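Local coordinates for protein 16S rRNA methyltransferase (PDB 3MQ2) that methylates the N1 position of adenine 1408 in 16S rRNA, with S-adenosyl-L-methionine as methyl donor, and so confers resistance to aminoglycosides such as kanamycin and apramycin, at residues V99-V104 with G133-V138; R124-V129 with A174-A179; H41-A46 with L83-A88; R182-E187 with V209-G214; E19-R24 with P95-G100. All coordinates share one frame; numbering follows the deposited sequence. Where two conformers were deposited one is given.

Interaction 1 (V99-V104 with G133-V138)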
# COMPACT_ATOMS: atom_id res chain seq x y z
N VAL A 99 4.84 -8.52 8.83
CA VAL A 99 4.66 -7.08 8.58
C VAL A 99 3.76 -6.48 9.67
O VAL A 99 2.79 -7.11 10.08
CB VAL A 99 4.05 -6.84 7.19
CG1 VAL A 99 3.64 -5.37 7.02
CG2 VAL A 99 5.03 -7.27 6.08
N GLY A 100 4.09 -5.27 10.14
CA GLY A 100 3.35 -4.64 11.22
C GLY A 100 2.39 -3.54 10.82
O GLY A 100 1.52 -3.13 11.60
N GLU A 101 2.54 -3.05 9.59
CA GLU A 101 1.68 -2.00 9.08
C GLU A 101 1.63 -2.14 7.57
O GLU A 101 2.67 -2.29 6.92
CB GLU A 101 2.23 -0.63 9.49
CG GLU A 101 1.47 0.56 8.91
CD GLU A 101 1.83 1.86 9.60
OE1 GLU A 101 1.55 2.94 9.03
OE2 GLU A 101 2.39 1.81 10.71
N LEU A 102 0.42 -2.13 7.03
CA LEU A 102 0.19 -2.36 5.61
C LEU A 102 -0.57 -1.18 5.00
O LEU A 102 -1.60 -0.77 5.53
CB LEU A 102 -0.63 -3.63 5.44
CG LEU A 102 -1.06 -3.96 4.01
CD1 LEU A 102 0.15 -4.44 3.23
CD2 LEU A 102 -2.14 -5.04 4.05
N HIS A 103 -0.04 -0.63 3.90
CA HIS A 103 -0.71 0.46 3.19
C HIS A 103 -1.09 0.02 1.78
O HIS A 103 -0.31 -0.63 1.10
CB HIS A 103 0.21 1.69 3.07
CG HIS A 103 0.59 2.29 4.38
ND1 HIS A 103 1.45 3.37 4.47
CD2 HIS A 103 0.26 1.97 5.65
CE1 HIS A 103 1.62 3.69 5.73
NE2 HIS A 103 0.90 2.86 6.47
N VAL A 104 -2.30 0.39 1.37
CA VAL A 104 -2.70 0.24 -0.02
C VAL A 104 -3.32 1.56 -0.43
O VAL A 104 -4.45 1.87 -0.01
CB VAL A 104 -3.75 -0.87 -0.21
CG1 VAL A 104 -4.14 -0.98 -1.72
CG2 VAL A 104 -3.23 -2.21 0.30
N GLY A 133 -2.61 -8.45 14.43
CA GLY A 133 -2.50 -7.19 15.15
C GLY A 133 -1.88 -6.07 14.32
O GLY A 133 -1.87 -4.92 14.75
N ALA A 134 -1.37 -6.41 13.14
CA ALA A 134 -0.84 -5.40 12.22
C ALA A 134 -1.92 -4.37 11.90
O ALA A 134 -3.09 -4.70 11.81
CB ALA A 134 -0.38 -6.07 10.91
N SER A 135 -1.51 -3.12 11.72
CA SER A 135 -2.45 -2.08 11.30
C SER A 135 -2.51 -2.02 9.79
O SER A 135 -1.56 -2.39 9.11
CB SER A 135 -2.03 -0.72 11.85
OG SER A 135 -0.80 -0.30 11.29
N PHE A 136 -3.63 -1.55 9.26
CA PHE A 136 -3.75 -1.34 7.82
C PHE A 136 -4.42 -0.02 7.49
O PHE A 136 -5.23 0.49 8.28
CB PHE A 136 -4.47 -2.50 7.11
CG PHE A 136 -5.96 -2.57 7.36
CD1 PHE A 136 -6.85 -1.76 6.66
CD2 PHE A 136 -6.47 -3.49 8.27
CE1 PHE A 136 -8.22 -1.86 6.89
CE2 PHE A 136 -7.82 -3.59 8.50
CZ PHE A 136 -8.71 -2.78 7.81
N LEU A 137 -4.08 0.51 6.32
CA LEU A 137 -4.72 1.66 5.73
C LEU A 137 -4.98 1.34 4.27
O LEU A 137 -4.04 1.06 3.52
CB LEU A 137 -3.80 2.88 5.82
CG LEU A 137 -4.15 4.05 4.91
CD1 LEU A 137 -5.53 4.61 5.23
CD2 LEU A 137 -3.09 5.11 5.07
N VAL A 138 -6.25 1.34 3.88
CA VAL A 138 -6.61 1.26 2.47
C VAL A 138 -7.23 2.60 2.11
O VAL A 138 -8.24 2.99 2.69
CB VAL A 138 -7.63 0.15 2.18
CG1 VAL A 138 -8.07 0.21 0.72
CG2 VAL A 138 -7.05 -1.23 2.50
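V99 O lies 3.4 Å from A134 CB. The chain bends at G100, and S135 N donates a hydrogen bond to G100 O. E101 lies alongside S135, with E101 CA 3.3 Å from S135 O. Its side chain is extended and ends in a carboxylate with two partners. OE1 takes a hydrogen bond of 2.6 Å from H103 NE2, in the plane of the imidazole and on the anti lone pair. OE2 forms a salt bridge with R52.

L102 uses both its backbone groups: N donates to S135 O, and O accepts from L137 N, each at 2.9 Å. This pairing joins strands 99-105 and 134-141 at the middle of the seven-stranded sheet of the Rossmann-like methyltransferase fold. The two strands run parallel. The sheet order is 3-2-1-4-5-7-6, as in class I methyltransferases. Side chains alternate between its faces. L102 CB lies 4.3 Å from F136 CB, on the same face as V104 and V138. H103 is on the face of E101, where its CD2 lies 4.2 Å from L137 CB. H41 bonds to H103 ND1, so both imidazole nitrogens are held and the ring rotation is fixed. V104 N donates to L137 O at 2.8 Å, and V104 CB packs against V138 CG2.

Interaction 2 (R124-V129 with A174-A179)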
# COMPACT_ATOMS: atom_id res chain seq x y z
N ARG A 124 -6.77 -11.98 1.83
CA ARG A 124 -6.14 -13.04 2.61
C ARG A 124 -4.65 -13.16 2.31
O ARG A 124 -3.86 -13.45 3.21
CB ARG A 124 -6.84 -14.38 2.37
CG ARG A 124 -8.20 -14.47 3.04
CD ARG A 124 -8.81 -15.86 2.90
NE ARG A 124 -10.11 -15.93 3.56
CZ ARG A 124 -11.13 -16.69 3.15
NH1 ARG A 124 -10.99 -17.46 2.08
NH2 ARG A 124 -12.27 -16.68 3.82
N GLY A 125 -4.28 -12.96 1.05
CA GLY A 125 -2.88 -13.04 0.67
C GLY A 125 -2.07 -11.92 1.30
O GLY A 125 -0.92 -12.11 1.69
N MET A 126 -2.68 -10.74 1.39
CA MET A 126 -2.01 -9.60 2.01
C MET A 126 -1.93 -9.81 3.52
O MET A 126 -0.91 -9.51 4.14
CB MET A 126 -2.70 -8.29 1.64
CG MET A 126 -2.34 -7.83 0.22
SD MET A 126 -2.96 -6.17 -0.17
CE MET A 126 -4.71 -6.52 -0.27
N ALA A 127 -3.01 -10.33 4.10
CA ALA A 127 -3.01 -10.61 5.53
C ALA A 127 -1.93 -11.63 5.86
O ALA A 127 -1.35 -11.61 6.94
CB ALA A 127 -4.38 -11.09 6.00
N ALA A 128 -1.64 -12.54 4.92
CA ALA A 128 -0.66 -13.59 5.16
C ALA A 128 0.72 -13.07 5.54
O ALA A 128 1.43 -13.69 6.35
CB ALA A 128 -0.54 -14.49 3.92
N VAL A 129 1.12 -11.94 4.95
CA VAL A 129 2.46 -11.41 5.20
C VAL A 129 2.51 -10.55 6.46
O VAL A 129 3.58 -10.10 6.86
CB VAL A 129 3.01 -10.59 4.00
CG1 VAL A 129 2.99 -11.43 2.73
CG2 VAL A 129 2.22 -9.29 3.81
N ALA A 174 -12.16 -12.17 5.46
CA ALA A 174 -10.80 -12.32 4.96
C ALA A 174 -9.76 -12.09 6.05
O ALA A 174 -8.57 -12.10 5.78
CB ALA A 174 -10.56 -11.38 3.78
N GLY A 175 -10.23 -11.86 7.27
CA GLY A 175 -9.33 -11.66 8.40
C GLY A 175 -8.85 -10.24 8.61
O GLY A 175 -7.81 -10.03 9.23
N TRP A 176 -9.58 -9.26 8.09
CA TRP A 176 -9.29 -7.85 8.36
C TRP A 176 -10.39 -7.25 9.22
O TRP A 176 -11.56 -7.33 8.89
CB TRP A 176 -9.22 -7.02 7.07
CG TRP A 176 -8.11 -7.38 6.12
CD1 TRP A 176 -7.67 -8.64 5.79
CD2 TRP A 176 -7.33 -6.46 5.36
NE1 TRP A 176 -6.64 -8.54 4.86
CE2 TRP A 176 -6.42 -7.22 4.58
CE3 TRP A 176 -7.31 -5.06 5.25
CZ2 TRP A 176 -5.50 -6.63 3.72
CZ3 TRP A 176 -6.39 -4.47 4.39
CH2 TRP A 176 -5.50 -5.26 3.64
N LYS A 177 -9.99 -6.64 10.34
CA LYS A 177 -10.94 -5.95 11.21
C LYS A 177 -11.04 -4.49 10.80
O LYS A 177 -10.13 -3.71 11.07
CB LYS A 177 -10.53 -6.06 12.67
CG LYS A 177 -11.34 -5.19 13.62
CD LYS A 177 -12.84 -5.41 13.42
CE LYS A 177 -13.65 -4.52 14.35
NZ LYS A 177 -13.31 -4.74 15.78
N LEU A 178 -12.13 -4.14 10.13
CA LEU A 178 -12.33 -2.77 9.66
C LEU A 178 -12.87 -1.92 10.80
O LEU A 178 -14.04 -2.04 11.17
CB LEU A 178 -13.28 -2.73 8.46
CG LEU A 178 -13.50 -1.36 7.82
CD1 LEU A 178 -12.18 -0.69 7.45
CD2 LEU A 178 -14.41 -1.48 6.60
N ALA A 179 -12.01 -1.06 11.35
CA ALA A 179 -12.34 -0.31 12.56
C ALA A 179 -12.87 1.08 12.26
O ALA A 179 -13.67 1.62 13.01
CB ALA A 179 -11.12 -0.22 13.45
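W176 meets M126 and A127 where helix 121-128 packs on strand 176-184, one of the two outermost strands of the Rossmann-like sheet. The contact is almost wholly apolar, and no hydrogen bond joins the two segments. M126 CB comes to the edge of the indole, in its plane, 3.9 Å from W176 CZ2. The M126 chain then bends at chi3 (-71°), which brings CE back to within 4.1 Å of the same CZ2 atom. A127 CB sits by the pyrrole part of the indole, 3.6 Å from W176 NE1.

R124 runs along A174. Its chain is extended from CG to NE, and CG lies 4.0 Å from A174 CB. The guanidinium continues past A174 to E173, whose backbone O accepts a hydrogen bond from NH2. A174 leads into G175, where the helix 160-173 ends in a Schellman motif with positive phi.

The indole is fixed from several sides. F136 meets its ring at about 50°, and Y171 meets it at about 80°. L102 and V138 of the central strands also touch it. Its N-H is satisfied within the helix that it packs on: W176 NE1 donates to the backbone O of L123.

Interaction 3 (H41-A46 with L83-A88)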
# COMPACT_ATOMS: atom_id res chain seq x y z
N HIS A 41 5.58 7.74 -1.61
CA HIS A 41 5.00 7.58 -0.28
C HIS A 41 5.91 6.82 0.68
O HIS A 41 6.20 7.29 1.77
CB HIS A 41 3.63 6.89 -0.38
CG HIS A 41 3.09 6.41 0.93
ND1 HIS A 41 2.73 7.26 1.95
CD2 HIS A 41 2.88 5.15 1.39
CE1 HIS A 41 2.31 6.55 2.98
NE2 HIS A 41 2.39 5.27 2.67
N PRO A 42 6.38 5.63 0.28
CA PRO A 42 7.24 4.89 1.21
C PRO A 42 8.57 5.60 1.45
O PRO A 42 9.19 5.41 2.50
CB PRO A 42 7.46 3.54 0.50
CG PRO A 42 7.13 3.80 -0.95
CD PRO A 42 6.02 4.84 -0.92
N TYR A 43 9.01 6.41 0.50
CA TYR A 43 10.23 7.18 0.70
C TYR A 43 10.00 8.14 1.87
O TYR A 43 10.84 8.24 2.77
CB TYR A 43 10.61 7.95 -0.57
CG TYR A 43 11.94 8.65 -0.46
CD1 TYR A 43 13.11 8.03 -0.86
CD2 TYR A 43 12.01 9.94 0.06
CE1 TYR A 43 14.34 8.67 -0.75
CE2 TYR A 43 13.24 10.59 0.18
CZ TYR A 43 14.39 9.95 -0.23
OH TYR A 43 15.61 10.59 -0.12
N LYS A 44 8.86 8.82 1.86
CA LYS A 44 8.50 9.67 3.00
C LYS A 44 8.40 8.87 4.29
O LYS A 44 8.95 9.27 5.31
CB LYS A 44 7.18 10.42 2.76
CG LYS A 44 6.64 11.06 4.05
CD LYS A 44 5.51 12.04 3.76
CE LYS A 44 5.10 12.81 5.02
NZ LYS A 44 4.10 13.89 4.72
N VAL A 45 7.71 7.73 4.25
CA VAL A 45 7.57 6.92 5.45
C VAL A 45 8.93 6.52 6.02
O VAL A 45 9.18 6.65 7.22
CB VAL A 45 6.67 5.69 5.22
CG1 VAL A 45 6.60 4.81 6.47
CG2 VAL A 45 5.27 6.14 4.81
N ALA A 46 9.83 6.04 5.15
CA ALA A 46 11.15 5.63 5.61
C ALA A 46 11.94 6.82 6.18
O ALA A 46 12.59 6.70 7.21
CB ALA A 46 11.94 4.94 4.48
N LEU A 83 14.77 1.29 3.43
CA LEU A 83 13.78 1.34 2.36
C LEU A 83 14.16 0.34 1.27
O LEU A 83 15.29 0.33 0.77
CB LEU A 83 13.72 2.75 1.78
CG LEU A 83 12.76 3.02 0.63
CD1 LEU A 83 11.33 2.58 0.98
CD2 LEU A 83 12.80 4.51 0.29
N LEU A 84 13.21 -0.52 0.92
CA LEU A 84 13.45 -1.57 -0.04
C LEU A 84 12.29 -1.60 -1.03
O LEU A 84 11.14 -1.75 -0.63
CB LEU A 84 13.55 -2.91 0.70
CG LEU A 84 13.56 -4.19 -0.12
CD1 LEU A 84 14.83 -4.26 -0.94
CD2 LEU A 84 13.48 -5.39 0.83
N TYR A 85 12.60 -1.43 -2.31
CA TYR A 85 11.60 -1.53 -3.37
C TYR A 85 11.67 -2.91 -4.03
O TYR A 85 12.76 -3.38 -4.39
CB TYR A 85 11.84 -0.45 -4.43
CG TYR A 85 11.53 0.94 -3.92
CD1 TYR A 85 10.22 1.38 -3.86
CD2 TYR A 85 12.54 1.78 -3.49
CE1 TYR A 85 9.93 2.65 -3.38
CE2 TYR A 85 12.26 3.05 -3.00
CZ TYR A 85 10.95 3.47 -2.95
OH TYR A 85 10.66 4.72 -2.48
N LEU A 86 10.52 -3.55 -4.18
CA LEU A 86 10.46 -4.91 -4.73
C LEU A 86 9.52 -4.97 -5.93
O LEU A 86 8.53 -4.25 -6.01
CB LEU A 86 9.95 -5.89 -3.66
CG LEU A 86 10.78 -6.00 -2.38
CD1 LEU A 86 10.17 -7.06 -1.46
CD2 LEU A 86 12.24 -6.35 -2.68
N TRP A 87 9.81 -5.88 -6.85
CA TRP A 87 9.00 -6.07 -8.04
C TRP A 87 8.07 -7.23 -7.79
O TRP A 87 8.53 -8.37 -7.72
CB TRP A 87 9.92 -6.42 -9.20
CG TRP A 87 9.31 -6.44 -10.56
CD1 TRP A 87 8.16 -5.81 -10.98
CD2 TRP A 87 9.83 -7.12 -11.71
NE1 TRP A 87 7.95 -6.06 -12.33
CE2 TRP A 87 8.96 -6.86 -12.79
CE3 TRP A 87 10.96 -7.92 -11.92
CZ2 TRP A 87 9.19 -7.38 -14.07
CZ3 TRP A 87 11.18 -8.43 -13.20
CH2 TRP A 87 10.30 -8.16 -14.25
N ALA A 88 6.78 -6.97 -7.63
CA ALA A 88 5.85 -8.05 -7.30
C ALA A 88 4.42 -7.58 -7.43
O ALA A 88 4.14 -6.40 -7.27
CB ALA A 88 6.09 -8.56 -5.88
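Helix 40-48 packs on strand 83-87, an outermost strand of the central sheet, and the two segments run nearly antiparallel at 159°. L83 carries most of the contact on the strand side. Its CB lies 3.9 Å from A46 CB. Its two methyl groups part to reach the preceding turn of the helix: CD1 lies 4.0 Å from P42 CB, while CD2 lies 3.7 Å from Y43 CD1. The side chains of L83 and Y43 cross at about a right angle.

Y85 reaches the helix with the far end of its ring. With CG anti to the carbonyl carbon (chi1 -70°), the end of the phenol meets P42, whose CG is 3.9 Å from Y85 CE1. Y85 OH passes the Y43 ring near its plane, 3.8 Å from Y43 CB. This buried hydroxyl is bonded to the backbone O of G39, just before the segment. The Y43 hydroxyl is bonded to G78 O.

Strand 52-58 lies under the same helix, with V54 touching P42 and A46. At the far end of the strand segment, A88 touches the bound S-adenosyl-L-homocysteine. A helix laid against parallel strands in this way is typical of the alpha/beta layering of a Rossmann-like methyltransferase.

Interaction 4 (R182-E187 with V209-G214)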
# COMPACT_ATOMS: atom_id res chain seq x y z
N ARG A 182 -13.45 6.77 6.90
CA ARG A 182 -13.70 8.20 6.84
C ARG A 182 -13.13 8.85 5.58
O ARG A 182 -12.15 8.37 5.02
CB ARG A 182 -13.12 8.89 8.08
CG ARG A 182 -11.62 8.74 8.23
CD ARG A 182 -11.11 9.44 9.49
NE ARG A 182 -11.66 8.85 10.70
CZ ARG A 182 -12.27 9.53 11.67
NH1 ARG A 182 -12.41 10.85 11.58
NH2 ARG A 182 -12.74 8.90 12.73
N TYR A 183 -13.75 9.94 5.16
CA TYR A 183 -13.23 10.71 4.05
C TYR A 183 -11.96 11.43 4.48
O TYR A 183 -11.85 11.88 5.64
CB TYR A 183 -14.25 11.74 3.60
CG TYR A 183 -15.47 11.20 2.90
CD1 TYR A 183 -15.36 10.42 1.75
CD2 TYR A 183 -16.75 11.50 3.36
CE1 TYR A 183 -16.49 9.95 1.10
CE2 TYR A 183 -17.88 11.04 2.71
CZ TYR A 183 -17.74 10.26 1.58
OH TYR A 183 -18.87 9.80 0.94
N LEU A 184 -11.00 11.53 3.56
CA LEU A 184 -9.80 12.32 3.79
C LEU A 184 -9.91 13.62 3.02
O LEU A 184 -10.28 13.62 1.84
CB LEU A 184 -8.56 11.57 3.30
CG LEU A 184 -8.15 10.30 4.05
CD1 LEU A 184 -6.77 9.91 3.55
CD2 LEU A 184 -8.14 10.53 5.55
N GLU A 185 -9.60 14.73 3.68
CA GLU A 185 -9.50 16.02 2.98
C GLU A 185 -8.37 15.95 1.97
O GLU A 185 -7.42 15.19 2.16
CB GLU A 185 -9.18 17.13 3.98
CG GLU A 185 -10.22 17.32 5.04
CD GLU A 185 -11.40 18.13 4.55
OE1 GLU A 185 -11.38 18.58 3.39
OE2 GLU A 185 -12.35 18.31 5.33
N PRO A 186 -8.46 16.75 0.90
CA PRO A 186 -7.39 16.78 -0.11
C PRO A 186 -6.03 17.06 0.51
O PRO A 186 -5.02 16.52 0.04
CB PRO A 186 -7.82 17.94 -1.02
CG PRO A 186 -9.30 17.91 -0.94
CD PRO A 186 -9.61 17.57 0.50
N GLU A 187 -5.99 17.89 1.55
CA GLU A 187 -4.73 18.17 2.23
C GLU A 187 -4.18 16.94 2.96
O GLU A 187 -2.96 16.78 3.06
CB GLU A 187 -4.87 19.37 3.18
CG GLU A 187 -5.10 20.69 2.46
CD GLU A 187 -6.52 20.82 1.92
OE1 GLU A 187 -7.42 20.12 2.42
OE2 GLU A 187 -6.73 21.64 0.99
N VAL A 209 -11.05 10.78 -1.62
CA VAL A 209 -10.50 9.56 -1.03
C VAL A 209 -11.28 9.15 0.21
O VAL A 209 -11.67 10.00 1.02
CB VAL A 209 -9.03 9.77 -0.66
CG1 VAL A 209 -8.48 8.59 0.15
CG2 VAL A 209 -8.18 10.00 -1.91
N LEU A 210 -11.51 7.85 0.35
CA LEU A 210 -12.12 7.28 1.54
C LEU A 210 -11.07 6.39 2.20
O LEU A 210 -10.56 5.46 1.56
CB LEU A 210 -13.33 6.42 1.16
CG LEU A 210 -14.14 5.77 2.27
CD1 LEU A 210 -14.75 6.86 3.15
CD2 LEU A 210 -15.22 4.87 1.70
N ALA A 211 -10.74 6.66 3.46
CA ALA A 211 -9.75 5.88 4.20
C ALA A 211 -10.38 4.78 5.03
O ALA A 211 -11.24 5.04 5.87
CB ALA A 211 -8.91 6.80 5.10
N LEU A 212 -9.95 3.55 4.79
CA LEU A 212 -10.37 2.39 5.57
C LEU A 212 -9.20 1.99 6.45
O LEU A 212 -8.13 1.68 5.94
CB LEU A 212 -10.71 1.23 4.64
CG LEU A 212 -11.71 1.46 3.50
CD1 LEU A 212 -11.82 0.22 2.62
CD2 LEU A 212 -13.07 1.85 4.03
N THR A 213 -9.40 1.98 7.77
CA THR A 213 -8.31 1.57 8.65
C THR A 213 -8.77 0.50 9.63
O THR A 213 -9.96 0.34 9.90
CB THR A 213 -7.68 2.76 9.42
OG1 THR A 213 -8.70 3.45 10.17
CG2 THR A 213 -7.02 3.75 8.46
N GLY A 214 -7.80 -0.24 10.15
CA GLY A 214 -8.12 -1.29 11.10
C GLY A 214 -6.90 -2.13 11.39
O GLY A 214 -5.75 -1.67 11.25
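L184 and A211 form the apolar centre, with L184 CG 3.7 Å from A211 CB. L184 CD1 reaches further along the neighbouring strand and lies 4.0 Å from V209 CG1. The chi1 of -67° sets L184 CG anti to the carbonyl carbon, and the isobutyl branches spread over these two residues. V209 also touches M106, one of the S-adenosyl-L-methionine-binding residues. The bound ligand is about 9 Å from the side chain of V209.

The other face of the sheet carries Y183 and L210. Their side chains cross obliquely, and Y183 CD1 lies 3.9 Å from L210 CD1. The same leucine methyl also packs on the backbone of R182, 3.5 Å from its carbonyl carbon. At the edge of the Y183 ring, in its plane, lies the carbonyl O of V209. The ring of F207 stacks on Y183.

Strands 176-184 and 209-216 are the last two of the sheet, and they run antiparallel to each other. Strand 209-216 is also antiparallel to its other neighbour, 134-141, the reversal characteristic of class I methyltransferases. R182 and A211 are a hydrogen-bonded pair. R182 N donates to A211 O at 3.0 Å, and A211 N returns a bond of 2.7 Å to R182 O. Y183 and L210 are a non-hydrogen-bonded pair next to it. At the exposed polar edge, in the conformer given, R182 NE forms a salt bridge with D180.

Interaction 5 (E19-R24 with P95-G100)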
# COMPACT_ATOMS: atom_id res chain seq x y z
N GLU A 19 18.64 -13.17 3.60
CA GLU A 19 19.21 -11.83 3.55
C GLU A 19 18.19 -10.79 4.02
O GLU A 19 18.54 -9.83 4.71
CB GLU A 19 19.67 -11.53 2.13
CG GLU A 19 20.41 -10.22 1.98
CD GLU A 19 21.15 -10.14 0.66
OE1 GLU A 19 21.60 -9.04 0.29
OE2 GLU A 19 21.29 -11.20 -0.01
N PHE A 20 16.93 -10.99 3.65
CA PHE A 20 15.88 -10.10 4.12
C PHE A 20 15.76 -10.16 5.64
O PHE A 20 15.63 -9.14 6.30
CB PHE A 20 14.52 -10.43 3.50
CG PHE A 20 13.42 -9.54 4.01
CD1 PHE A 20 13.28 -8.26 3.51
CD2 PHE A 20 12.57 -9.97 5.00
CE1 PHE A 20 12.28 -7.43 3.97
CE2 PHE A 20 11.56 -9.14 5.48
CZ PHE A 20 11.42 -7.86 4.96
N GLU A 21 15.81 -11.37 6.18
CA GLU A 21 15.67 -11.55 7.63
C GLU A 21 16.77 -10.82 8.40
O GLU A 21 16.50 -10.20 9.43
CB GLU A 21 15.66 -13.03 7.99
CG GLU A 21 14.29 -13.64 7.83
CD GLU A 21 13.21 -12.77 8.44
OE1 GLU A 21 13.38 -12.34 9.61
OE2 GLU A 21 12.21 -12.49 7.75
N GLN A 22 17.99 -10.91 7.90
CA GLN A 22 19.10 -10.21 8.53
C GLN A 22 18.88 -8.71 8.51
O GLN A 22 19.15 -8.02 9.49
CB GLN A 22 20.43 -10.58 7.86
CG GLN A 22 20.79 -12.05 8.02
CD GLN A 22 22.13 -12.40 7.39
OE1 GLN A 22 22.88 -13.23 7.91
NE2 GLN A 22 22.44 -11.77 6.26
N LEU A 23 18.36 -8.20 7.39
CA LEU A 23 18.06 -6.78 7.27
C LEU A 23 16.98 -6.38 8.26
O LEU A 23 17.17 -5.47 9.07
CB LEU A 23 17.62 -6.43 5.85
CG LEU A 23 17.15 -4.99 5.63
CD1 LEU A 23 18.25 -4.00 5.99
CD2 LEU A 23 16.70 -4.77 4.19
N ARG A 24 15.85 -7.07 8.21
CA ARG A 24 14.70 -6.74 9.04
C ARG A 24 15.05 -6.78 10.52
O ARG A 24 14.50 -6.02 11.31
CB ARG A 24 13.56 -7.74 8.81
CG ARG A 24 13.57 -8.80 9.89
CD ARG A 24 12.43 -9.74 9.77
NE ARG A 24 11.16 -9.09 9.99
CZ ARG A 24 10.03 -9.54 9.47
NH1 ARG A 24 10.05 -10.64 8.74
NH2 ARG A 24 8.89 -8.90 9.70
N PRO A 95 7.87 -13.37 -0.25
CA PRO A 95 7.83 -14.18 0.96
C PRO A 95 8.12 -13.35 2.20
O PRO A 95 9.09 -13.61 2.92
CB PRO A 95 8.93 -15.22 0.72
CG PRO A 95 9.91 -14.52 -0.14
CD PRO A 95 9.09 -13.62 -1.04
N LEU A 96 7.29 -12.33 2.43
CA LEU A 96 7.40 -11.49 3.61
C LEU A 96 6.63 -12.11 4.76
O LEU A 96 5.62 -12.78 4.56
CB LEU A 96 6.85 -10.09 3.31
CG LEU A 96 7.59 -9.26 2.26
CD1 LEU A 96 6.71 -8.15 1.70
CD2 LEU A 96 8.85 -8.68 2.85
N SER A 97 7.09 -11.89 5.99
CA SER A 97 6.35 -12.38 7.13
C SER A 97 6.41 -11.35 8.24
O SER A 97 7.38 -10.60 8.35
CB SER A 97 6.94 -13.70 7.62
OG SER A 97 8.32 -13.53 7.89
N GLY A 98 5.37 -11.30 9.06
CA GLY A 98 5.33 -10.45 10.23
C GLY A 98 5.32 -8.95 9.99
O GLY A 98 5.73 -8.17 10.86
N VAL A 99 4.84 -8.52 8.83
CA VAL A 99 4.66 -7.08 8.58
C VAL A 99 3.76 -6.48 9.67
O VAL A 99 2.79 -7.11 10.08
CB VAL A 99 4.05 -6.84 7.19
CG1 VAL A 99 3.64 -5.37 7.02
CG2 VAL A 99 5.03 -7.27 6.08
N GLY A 100 4.09 -5.27 10.14
CA GLY A 100 3.35 -4.64 11.22
C GLY A 100 2.39 -3.54 10.82
O GLY A 100 1.52 -3.13 11.60
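R24 grips the backbone carbonyl of S97 with both terminal nitrogens. NH1 lies 2.7 Å and NH2 2.6 Å from S97 O, so a single oxygen takes two hydrogen bonds. The oxygen lies almost exactly in the guanidinium plane, end-on between the two nitrogens. The bonds are bent, at 138° and 142°, as expected when one atom is shared by two N-H groups. NH2 also lies in the carbonyl plane of S97, whereas NH1 is tilted from it. A bend of the R24 chain at chi3 (-65°) lets the guanidinium face this oxygen.

E21, one turn earlier on the helix, holds the arginine from the other side of NH1. R24 NH1 donates to E21 OE2 at 3.0 Å, on the syn lone pair and in the guanidinium plane, and this bond is part of a salt bridge. The arrangement is consistent with E21 steadying the guanidinium.

Beside this polar cluster lies the packing of F20 against L96. L96 CD2 approaches the far end of the ring, 3.4 Å from F20 CZ. M4 touches both of them. L53 and V55 of strand 52-58 lie against F20, and L32 touches L96.

The contact joins the first helix, 17-24, to the loop that leads into strand 99-105. The ligand is about 11 Å from the side chain of L96. The chemistry is that of a charged side chain fastening a loop through its backbone: R24 holds the loop by the S97 carbonyl, and the E21 carboxylate probably offsets the arginine charge.

In the fold
From the N terminus, interaction 5 comes first: helix 17-24 closes a long loop onto the entry to strand 99-105. Interaction 3 falls within that loop and ties helix 40-48 to edge strand 83-87. Interaction 1 begins where interaction 5 ends, sharing V99 and G100, and pairs the central strands. Interaction 2 crosses interaction 1 along the chain, since residues 124-129 fall between its two segments. It brings helix 121-128 to strand 176-184. Interaction 4 closes last and pairs that strand with 209-216. All five reach the same sheet. Interactions 3 and 4 lie on opposite sides of the chain's centre, about 21 Å apart between centres.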